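Long-range contacts in OLD nuclease (Thermus scotoductus, PDB 6P74), which degrades linear or supercoiled double-stranded DNA from 5' to 3' with the help of divalent metal ions, and has a DNA-stimulated ATPase activity: residues 149-154 with 231-236; 323-328 with 420-425; 435-440 with 447-452. One frame throughout, in Å; residues are numbered along the deposited sequence.

How the interactions relate
The three contacts are spread along the length of the chain and do not touch one another. Interaction 1 joins two short strands at the edge of the dimerization region, beside the second subunit. Interaction 2 is the most central: it ties the ATPase domain to the Toprim domain, and the side chain of its Arg327 comes about 4 Å from that of Ala32 in the inferred ATP-binding loop. Its centre is about 38 Å from that of interaction 1 and about 42 Å from that of interaction 3. Interaction 3 lies on the opposite side of the chain's centre from interaction 1, their centres about 69 Å apart, and flanks the nuclease metal site, with the side chain of Trp435 about 7 Å from the bound samarium ion.

Interaction 1 (149-154 with 231-236); sequences PSIRGS and LRLQYR
Residues 149-152 and 231-235 run antiparallel, their end-to-end directions 154° apart, with Ser150 opposite Gln234 as a non-hydrogen-bonded pair whose CA atoms are 4.6 Å apart. The backbone N of Ile151 donates to Leu233 O over 3.2 Å, and the same carbonyl receives a CA-H...O contact from Ser150. Beyond the paired residues the link passes to the side chain of Arg152. Its chain bends at chi2 (75°), which folds the guanidinium back across the gap, and NH1 donates to Leu231 O at 2.8 Å, meeting a lone pair in the carbonyl plane; NH1 also makes a weak bond to Phe228 O. Within the chain these short, weakly bonded strands pair as two, at the junction of the ATPase and dimerization regions; strand 232-235 also pairs antiparallel with a strand of the second subunit, so the sheet runs on across the dimer interface, where Gln234 NE2 bonds to Ala222 O of that chain. On the Ser150 and Gln234 face, Arg232 reaches along the partner strand in an extended chain and NH1 makes a weak bond to Ser150 OG, 3.2 Å long. Ile151 and Leu233 lie on the other face, CG1 of the isoleucine 3.5 Å from CB of the leucine, and both also pack on Ile255 of helix 246-266. At the far end the ring of Tyr235 lies alongside Pro149, CE1 being 3.6 Å from Pro149 O and CZ close to the proline CA, while Ile251 of the same helix touches the tyrosine side chain.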
# COMPACT_ATOMS: atom_id res chain seq x y z
N PRO A 149 1.55 -5.82 -21.08
CA PRO A 149 1.06 -6.61 -22.22
C PRO A 149 0.89 -8.10 -21.89
O PRO A 149 0.85 -8.93 -22.80
CB PRO A 149 2.14 -6.40 -23.29
CG PRO A 149 3.34 -5.87 -22.55
CD PRO A 149 2.78 -5.09 -21.41
N SER A 150 0.79 -8.42 -20.60
CA SER A 150 0.65 -9.79 -20.13
C SER A 150 0.03 -9.79 -18.74
O SER A 150 0.04 -8.79 -18.03
CB SER A 150 2.00 -10.52 -20.09
OG SER A 150 2.65 -10.28 -18.86
N ILE A 151 -0.52 -10.96 -18.36
CA ILE A 151 -1.13 -11.18 -17.06
C ILE A 151 -0.65 -12.52 -16.53
O ILE A 151 -0.20 -13.39 -17.28
CB ILE A 151 -2.68 -11.16 -17.11
CG1 ILE A 151 -3.21 -12.26 -18.02
CG2 ILE A 151 -3.21 -9.81 -17.60
CD1 ILE A 151 -4.71 -12.41 -17.94
N ARG A 152 -0.74 -12.69 -15.21
CA ARG A 152 -0.43 -13.97 -14.58
C ARG A 152 -0.67 -13.87 -13.07
O ARG A 152 -0.56 -12.79 -12.49
CB ARG A 152 1.02 -14.39 -14.88
CG ARG A 152 1.54 -15.59 -14.07
CD ARG A 152 0.99 -16.95 -14.53
NE ARG A 152 1.08 -17.97 -13.49
CZ ARG A 152 0.72 -19.25 -13.63
NH1 ARG A 152 0.23 -19.69 -14.78
NH2 ARG A 152 0.84 -20.09 -12.61
N GLY A 153 -1.01 -14.99 -12.45
CA GLY A 153 -1.21 -15.02 -11.02
C GLY A 153 -1.72 -16.38 -10.61
O GLY A 153 -1.97 -17.26 -11.45
N SER A 154 -1.87 -16.56 -9.30
CA SER A 154 -2.44 -17.80 -8.80
C SER A 154 -3.84 -18.04 -9.36
O SER A 154 -4.35 -19.17 -9.28
CB SER A 154 -2.48 -17.77 -7.27
OG SER A 154 -2.89 -16.50 -6.79
N LEU A 231 3.04 -20.09 -17.57
CA LEU A 231 2.16 -19.70 -18.65
C LEU A 231 1.39 -18.45 -18.27
O LEU A 231 0.96 -18.28 -17.12
CB LEU A 231 1.21 -20.85 -18.99
CG LEU A 231 1.06 -21.32 -20.43
CD1 LEU A 231 2.40 -21.57 -21.12
CD2 LEU A 231 0.24 -22.59 -20.40
N ARG A 232 1.23 -17.54 -19.23
CA ARG A 232 0.45 -16.34 -19.02
C ARG A 232 -0.45 -16.13 -20.23
O ARG A 232 -0.28 -16.76 -21.27
CB ARG A 232 1.37 -15.14 -18.81
CG ARG A 232 2.67 -15.25 -19.57
CD ARG A 232 3.51 -14.00 -19.44
NE ARG A 232 4.44 -13.85 -20.56
CZ ARG A 232 5.27 -12.83 -20.72
NH1 ARG A 232 5.29 -11.85 -19.82
NH2 ARG A 232 6.08 -12.77 -21.77
N LEU A 233 -1.46 -15.27 -20.07
CA LEU A 233 -2.19 -14.76 -21.22
C LEU A 233 -1.43 -13.56 -21.77
O LEU A 233 -0.95 -12.71 -21.02
CB LEU A 233 -3.61 -14.36 -20.84
CG LEU A 233 -4.70 -15.43 -20.79
CD1 LEU A 233 -4.54 -16.43 -21.91
CD2 LEU A 233 -4.75 -16.10 -19.43
N GLN A 234 -1.31 -13.48 -23.09
CA GLN A 234 -0.62 -12.34 -23.69
C GLN A 234 -1.36 -11.90 -24.94
O GLN A 234 -2.23 -12.60 -25.46
CB GLN A 234 0.85 -12.67 -23.97
CG GLN A 234 1.09 -14.10 -24.37
CD GLN A 234 2.55 -14.48 -24.30
OE1 GLN A 234 3.22 -14.28 -23.28
NE2 GLN A 234 3.06 -15.04 -25.39
N TYR A 235 -1.01 -10.70 -25.41
CA TYR A 235 -1.61 -10.11 -26.60
C TYR A 235 -0.62 -9.12 -27.20
O TYR A 235 0.37 -8.74 -26.55
CB TYR A 235 -2.95 -9.44 -26.27
CG TYR A 235 -2.82 -8.40 -25.19
CD1 TYR A 235 -2.72 -8.77 -23.85
CD2 TYR A 235 -2.77 -7.05 -25.50
CE1 TYR A 235 -2.58 -7.82 -22.85
CE2 TYR A 235 -2.64 -6.09 -24.51
CZ TYR A 235 -2.54 -6.48 -23.19
OH TYR A 235 -2.41 -5.53 -22.21
N ARG A 236 -0.91 -8.67 -28.42
CA ARG A 236 0.06 -7.92 -29.21
C ARG A 236 0.22 -6.47 -28.74
O ARG A 236 1.28 -6.10 -28.22
CB ARG A 236 -0.31 -7.99 -30.69
CG ARG A 236 0.70 -7.37 -31.61
CD ARG A 236 0.15 -7.30 -33.00
NE ARG A 236 1.11 -6.74 -33.94
CZ ARG A 236 1.00 -6.83 -35.25
NH1 ARG A 236 -0.03 -7.47 -35.79
NH2 ARG A 236 1.93 -6.30 -36.04

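Interaction 2 (323-328 with 420-425); sequences LRLVRK and KALDIP. With SO4 (sulfate ion), chain H.
One guanidinium nitrogen, Arg327 NH2, reaches two consecutive backbone carbonyls at the end of a helix: Leu422 O at 2.6 Å and Asp423 O at 3.0 Å. Both bonds are weak, because the N-H directions are badly bent, to 119° at the first; Leu422 O lies near the guanidinium plane, whereas Asp423 O comes in obliquely. Leu422 O also has a weak hydrogen bond from Ser337 OG of strand 334-337. A bend at chi3 (131°) swings the arginine group onto the turn. The carbonyls are presented by a Schellman motif that closes helix 409-422, with Asp423 at positive phi. On one face of the guanidinium, Leu325 CD2 stands 3.5 Å from its plane, offset toward the rim, and the same methyl meets Ile424 CG1 at 3.7 Å and Leu422 CB at 3.9 Å. Toward the start of the strand, Leu323 lies nearly perpendicular to Leu422, their CD1 atoms 4.1 Å apart, with Leu368 touching both. Strand 323-328, next to the strand leading into the P-loop in the ATPase sheet, is thus joined to the Toprim domain by a buried leucine and isoleucine patch with a polar edge. Lys328 N donates to a sulfate ion on the strand's other end. A cationic group set against the carbonyl end of a helix is probably favoured electrostatically, which is consistent with a contact held by charge as much as by the two weak, bent bonds.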
# COMPACT_ATOMS: atom_id res chain seq x y z
N LEU A 323 -25.33 -7.67 0.79
CA LEU A 323 -24.90 -6.30 1.00
C LEU A 323 -24.24 -6.10 2.35
O LEU A 323 -24.77 -6.53 3.39
CB LEU A 323 -26.09 -5.36 0.85
CG LEU A 323 -26.59 -5.26 -0.60
CD1 LEU A 323 -27.84 -4.40 -0.70
CD2 LEU A 323 -25.47 -4.75 -1.52
N ARG A 324 -23.09 -5.43 2.32
CA ARG A 324 -22.42 -4.91 3.51
C ARG A 324 -22.05 -3.47 3.20
O ARG A 324 -21.32 -3.21 2.23
CB ARG A 324 -21.14 -5.70 3.84
CG ARG A 324 -21.25 -7.21 3.82
CD ARG A 324 -22.08 -7.71 4.99
NE ARG A 324 -22.10 -9.16 4.98
CZ ARG A 324 -23.02 -9.89 4.37
NH1 ARG A 324 -24.04 -9.30 3.75
NH2 ARG A 324 -22.93 -11.21 4.40
N LEU A 325 -22.52 -2.54 4.03
CA LEU A 325 -22.24 -1.12 3.83
C LEU A 325 -21.31 -0.62 4.93
O LEU A 325 -21.61 -0.79 6.12
CB LEU A 325 -23.55 -0.32 3.76
CG LEU A 325 -23.54 1.21 3.75
CD1 LEU A 325 -22.69 1.77 2.64
CD2 LEU A 325 -24.97 1.70 3.58
N VAL A 326 -20.18 -0.03 4.53
CA VAL A 326 -19.08 0.30 5.44
C VAL A 326 -18.88 1.81 5.42
O VAL A 326 -18.75 2.40 4.34
CB VAL A 326 -17.78 -0.42 5.05
CG1 VAL A 326 -16.61 -0.03 5.99
CG2 VAL A 326 -17.96 -1.92 5.06
N ARG A 327 -18.84 2.43 6.59
CA ARG A 327 -18.61 3.87 6.64
C ARG A 327 -18.21 4.29 8.05
O ARG A 327 -18.37 3.53 9.01
CB ARG A 327 -19.85 4.65 6.16
CG ARG A 327 -20.92 4.77 7.16
CD ARG A 327 -22.20 5.11 6.47
NE ARG A 327 -23.23 4.20 6.96
CZ ARG A 327 -24.46 4.13 6.49
NH1 ARG A 327 -24.88 4.92 5.50
NH2 ARG A 327 -25.28 3.24 7.04
N LYS A 328 -17.66 5.50 8.15
CA LYS A 328 -17.23 6.06 9.42
C LYS A 328 -18.36 6.90 10.02
O LYS A 328 -19.01 7.67 9.32
CB LYS A 328 -15.97 6.92 9.25
CG LYS A 328 -14.73 6.13 8.80
CD LYS A 328 -13.42 6.96 8.81
CE LYS A 328 -12.20 6.10 8.38
NZ LYS A 328 -10.85 6.69 8.65
N LYS A 420 -33.55 0.92 5.59
CA LYS A 420 -33.65 0.78 7.03
C LYS A 420 -32.58 -0.18 7.55
O LYS A 420 -31.82 0.16 8.47
CB LYS A 420 -35.05 0.33 7.43
CG LYS A 420 -35.79 1.38 8.27
CD LYS A 420 -37.18 0.96 8.70
CE LYS A 420 -37.32 -0.54 8.95
NZ LYS A 420 -38.74 -0.93 9.28
N ALA A 421 -32.45 -1.35 6.93
CA ALA A 421 -31.45 -2.32 7.38
C ALA A 421 -30.02 -1.81 7.20
O ALA A 421 -29.10 -2.26 7.89
CB ALA A 421 -31.62 -3.65 6.63
N LEU A 422 -29.80 -0.87 6.28
CA LEU A 422 -28.44 -0.42 6.00
C LEU A 422 -28.12 0.92 6.63
O LEU A 422 -27.00 1.40 6.47
CB LEU A 422 -28.18 -0.33 4.49
CG LEU A 422 -28.11 -1.69 3.79
CD1 LEU A 422 -27.66 -1.57 2.32
CD2 LEU A 422 -27.24 -2.67 4.56
N ASP A 423 -29.09 1.54 7.31
CA ASP A 423 -28.93 2.87 7.88
C ASP A 423 -28.62 3.93 6.82
O ASP A 423 -27.82 4.85 7.04
CB ASP A 423 -27.87 2.87 8.99
CG ASP A 423 -28.42 2.36 10.30
OD1 ASP A 423 -29.32 3.05 10.85
OD2 ASP A 423 -28.00 1.26 10.75
N ILE A 424 -29.28 3.85 5.68
CA ILE A 424 -29.26 4.92 4.69
C ILE A 424 -30.41 5.86 5.01
O ILE A 424 -31.55 5.40 5.12
CB ILE A 424 -29.37 4.37 3.26
CG1 ILE A 424 -28.28 3.32 3.03
CG2 ILE A 424 -29.24 5.47 2.25
CD1 ILE A 424 -28.64 2.30 1.96
N PRO A 425 -30.17 7.16 5.21
CA PRO A 425 -31.28 8.08 5.43
C PRO A 425 -32.11 8.21 4.16
O PRO A 425 -31.57 8.19 3.05
CB PRO A 425 -30.60 9.41 5.78
CG PRO A 425 -29.20 9.05 6.09
CD PRO A 425 -28.88 7.84 5.27
S SO4 H . -18.61 8.57 5.55
O1 SO4 H . -19.82 9.03 6.23
O2 SO4 H . -18.94 7.38 4.79
O3 SO4 H . -18.10 9.60 4.65
O4 SO4 H . -17.59 8.24 6.55

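Interaction 3 (435-440 with 447-452); sequences WPIDER and RKQEQE
The flat carboxamide of Gln449 lies beside the loop backbone of Pro436, Ile437 and Asp438, with Ile437 CA to one side of its plane and 4.1 Å from CD. Pro436 O and the backbone N of Asp438 also lie toward that side, each near one end of the amide. A bound buffer molecule, probably from the crystallisation liquor, comes within about 3 Å of the Gln449 side chain. An extended chain beyond CG carries the amide from the helix to the loop. Trp435 turns its indole away from residues 447-452: the side chain packs on Pro477 and Ser478, while Trp435 O accepts a hydrogen bond from Asn453 ND2, one turn beyond Gln449. Ile437 supplies the apolar part of the contact. Its side chain and that of Gln449 run side by side but head opposite ways, Ile437 CG1 lying 3.7 Å from Gln449 CB. The isoleucine also stands roughly square to Glu450, where Ile437 CD1 touches Glu450 CG at 3.8 Å. CG1 stands anti to the carbonyl carbon (chi1 -82°), which lays this branch along the helix surface; Arg446 and Asn453 touch the same side chain. Next in the loop, Asp438 OD1 accepts from Arg440 N at 3.2 Å, the donor standing above the carboxylate plane. This bond closes an Asx turn that bends the chain ahead of helix 443-467. The contact thus folds the loop after strand 426-431 back against the following helix within the Toprim domain. That loop leaves the strand beside the metal site, where Asp431 and Glu480 hold the samarium ion; the side chain of Trp435 is about 4 Å from those of Asp433 and Ser478, both inferred ligands of the divalent metals used in nuclease catalysis.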
# COMPACT_ATOMS: atom_id res chain seq x y z
N TRP A 435 -60.05 7.32 -3.92
CA TRP A 435 -60.93 8.20 -4.67
C TRP A 435 -62.35 8.06 -4.17
O TRP A 435 -62.77 6.95 -3.82
CB TRP A 435 -60.86 7.86 -6.16
CG TRP A 435 -59.45 7.94 -6.66
CD1 TRP A 435 -58.55 6.90 -6.80
CD2 TRP A 435 -58.75 9.13 -7.04
NE1 TRP A 435 -57.34 7.38 -7.24
CE2 TRP A 435 -57.44 8.75 -7.40
CE3 TRP A 435 -59.12 10.48 -7.11
CZ2 TRP A 435 -56.49 9.67 -7.85
CZ3 TRP A 435 -58.18 11.39 -7.54
CH2 TRP A 435 -56.88 10.99 -7.90
N PRO A 436 -63.13 9.14 -4.11
CA PRO A 436 -64.53 9.00 -3.70
C PRO A 436 -65.30 8.14 -4.70
O PRO A 436 -65.04 8.15 -5.90
CB PRO A 436 -65.05 10.44 -3.69
CG PRO A 436 -64.14 11.17 -4.61
CD PRO A 436 -62.80 10.55 -4.38
N ILE A 437 -66.26 7.39 -4.17
CA ILE A 437 -67.04 6.48 -4.99
C ILE A 437 -68.13 7.27 -5.70
O ILE A 437 -68.84 8.08 -5.08
CB ILE A 437 -67.60 5.32 -4.15
CG1 ILE A 437 -66.55 4.22 -3.96
CG2 ILE A 437 -68.80 4.71 -4.83
CD1 ILE A 437 -65.82 4.27 -2.64
N ASP A 438 -68.25 7.07 -7.00
CA ASP A 438 -69.30 7.70 -7.79
C ASP A 438 -70.60 6.94 -7.54
O ASP A 438 -70.81 5.84 -8.06
CB ASP A 438 -68.91 7.71 -9.27
CG ASP A 438 -69.99 8.32 -10.16
OD1 ASP A 438 -70.86 9.08 -9.66
OD2 ASP A 438 -69.96 8.01 -11.38
N GLU A 439 -71.48 7.53 -6.73
CA GLU A 439 -72.73 6.86 -6.38
C GLU A 439 -73.65 6.64 -7.58
O GLU A 439 -74.61 5.87 -7.46
CB GLU A 439 -73.45 7.64 -5.28
CG GLU A 439 -72.60 7.86 -4.03
CD GLU A 439 -72.09 6.56 -3.41
OE1 GLU A 439 -72.65 5.49 -3.74
OE2 GLU A 439 -71.14 6.62 -2.59
N ARG A 440 -73.38 7.27 -8.72
CA ARG A 440 -74.17 7.02 -9.92
C ARG A 440 -73.66 5.85 -10.76
O ARG A 440 -74.40 5.35 -11.61
CB ARG A 440 -74.21 8.28 -10.81
CG ARG A 440 -74.84 9.50 -10.14
CD ARG A 440 -74.67 10.73 -11.01
NE ARG A 440 -75.95 11.37 -11.31
CZ ARG A 440 -76.45 12.39 -10.62
NH1 ARG A 440 -75.78 12.91 -9.60
NH2 ARG A 440 -77.63 12.91 -10.96
N ARG A 447 -68.35 -1.24 -6.36
CA ARG A 447 -67.70 -2.27 -5.56
C ARG A 447 -66.20 -2.31 -5.83
O ARG A 447 -65.39 -2.36 -4.90
CB ARG A 447 -68.35 -3.64 -5.82
CG ARG A 447 -67.55 -4.86 -5.30
CD ARG A 447 -68.38 -6.12 -5.27
NE ARG A 447 -69.19 -6.22 -6.49
CZ ARG A 447 -68.75 -6.67 -7.67
NH1 ARG A 447 -67.49 -7.07 -7.78
NH2 ARG A 447 -69.56 -6.70 -8.72
N LYS A 448 -65.79 -2.21 -7.11
CA LYS A 448 -64.36 -2.25 -7.41
C LYS A 448 -63.64 -1.01 -6.90
O LYS A 448 -62.51 -1.12 -6.41
CB LYS A 448 -64.14 -2.42 -8.91
CG LYS A 448 -64.16 -3.88 -9.29
CD LYS A 448 -64.01 -4.10 -10.78
CE LYS A 448 -64.13 -5.57 -11.08
NZ LYS A 448 -64.14 -5.85 -12.53
N GLN A 449 -64.26 0.17 -7.00
CA GLN A 449 -63.67 1.35 -6.38
C GLN A 449 -63.46 1.16 -4.88
O GLN A 449 -62.38 1.45 -4.35
CB GLN A 449 -64.54 2.57 -6.65
CG GLN A 449 -64.26 3.25 -7.96
CD GLN A 449 -64.96 4.61 -8.05
OE1 GLN A 449 -64.40 5.62 -7.61
NE2 GLN A 449 -66.18 4.62 -8.59
N GLU A 450 -64.49 0.68 -4.17
CA GLU A 450 -64.31 0.42 -2.75
C GLU A 450 -63.14 -0.51 -2.51
O GLU A 450 -62.28 -0.25 -1.66
CB GLU A 450 -65.57 -0.20 -2.16
CG GLU A 450 -66.41 0.74 -1.41
CD GLU A 450 -67.75 0.13 -1.17
OE1 GLU A 450 -67.95 -0.48 -0.09
OE2 GLU A 450 -68.60 0.23 -2.08
N GLN A 451 -63.09 -1.62 -3.25
CA GLN A 451 -62.04 -2.60 -3.01
C GLN A 451 -60.67 -2.02 -3.36
O GLN A 451 -59.70 -2.25 -2.63
CB GLN A 451 -62.31 -3.86 -3.81
CG GLN A 451 -63.39 -4.72 -3.21
CD GLN A 451 -63.97 -5.70 -4.22
OE1 GLN A 451 -63.62 -5.66 -5.42
NE2 GLN A 451 -64.86 -6.57 -3.75
N GLU A 452 -60.58 -1.24 -4.43
CA GLU A 452 -59.31 -0.60 -4.76
C GLU A 452 -58.89 0.40 -3.68
O GLU A 452 -57.71 0.45 -3.31
CB GLU A 452 -59.40 0.08 -6.12
CG GLU A 452 -59.27 -0.91 -7.26
CD GLU A 452 -59.83 -0.38 -8.58
OE1 GLU A 452 -60.19 -1.23 -9.43
OE2 GLU A 452 -59.92 0.87 -8.73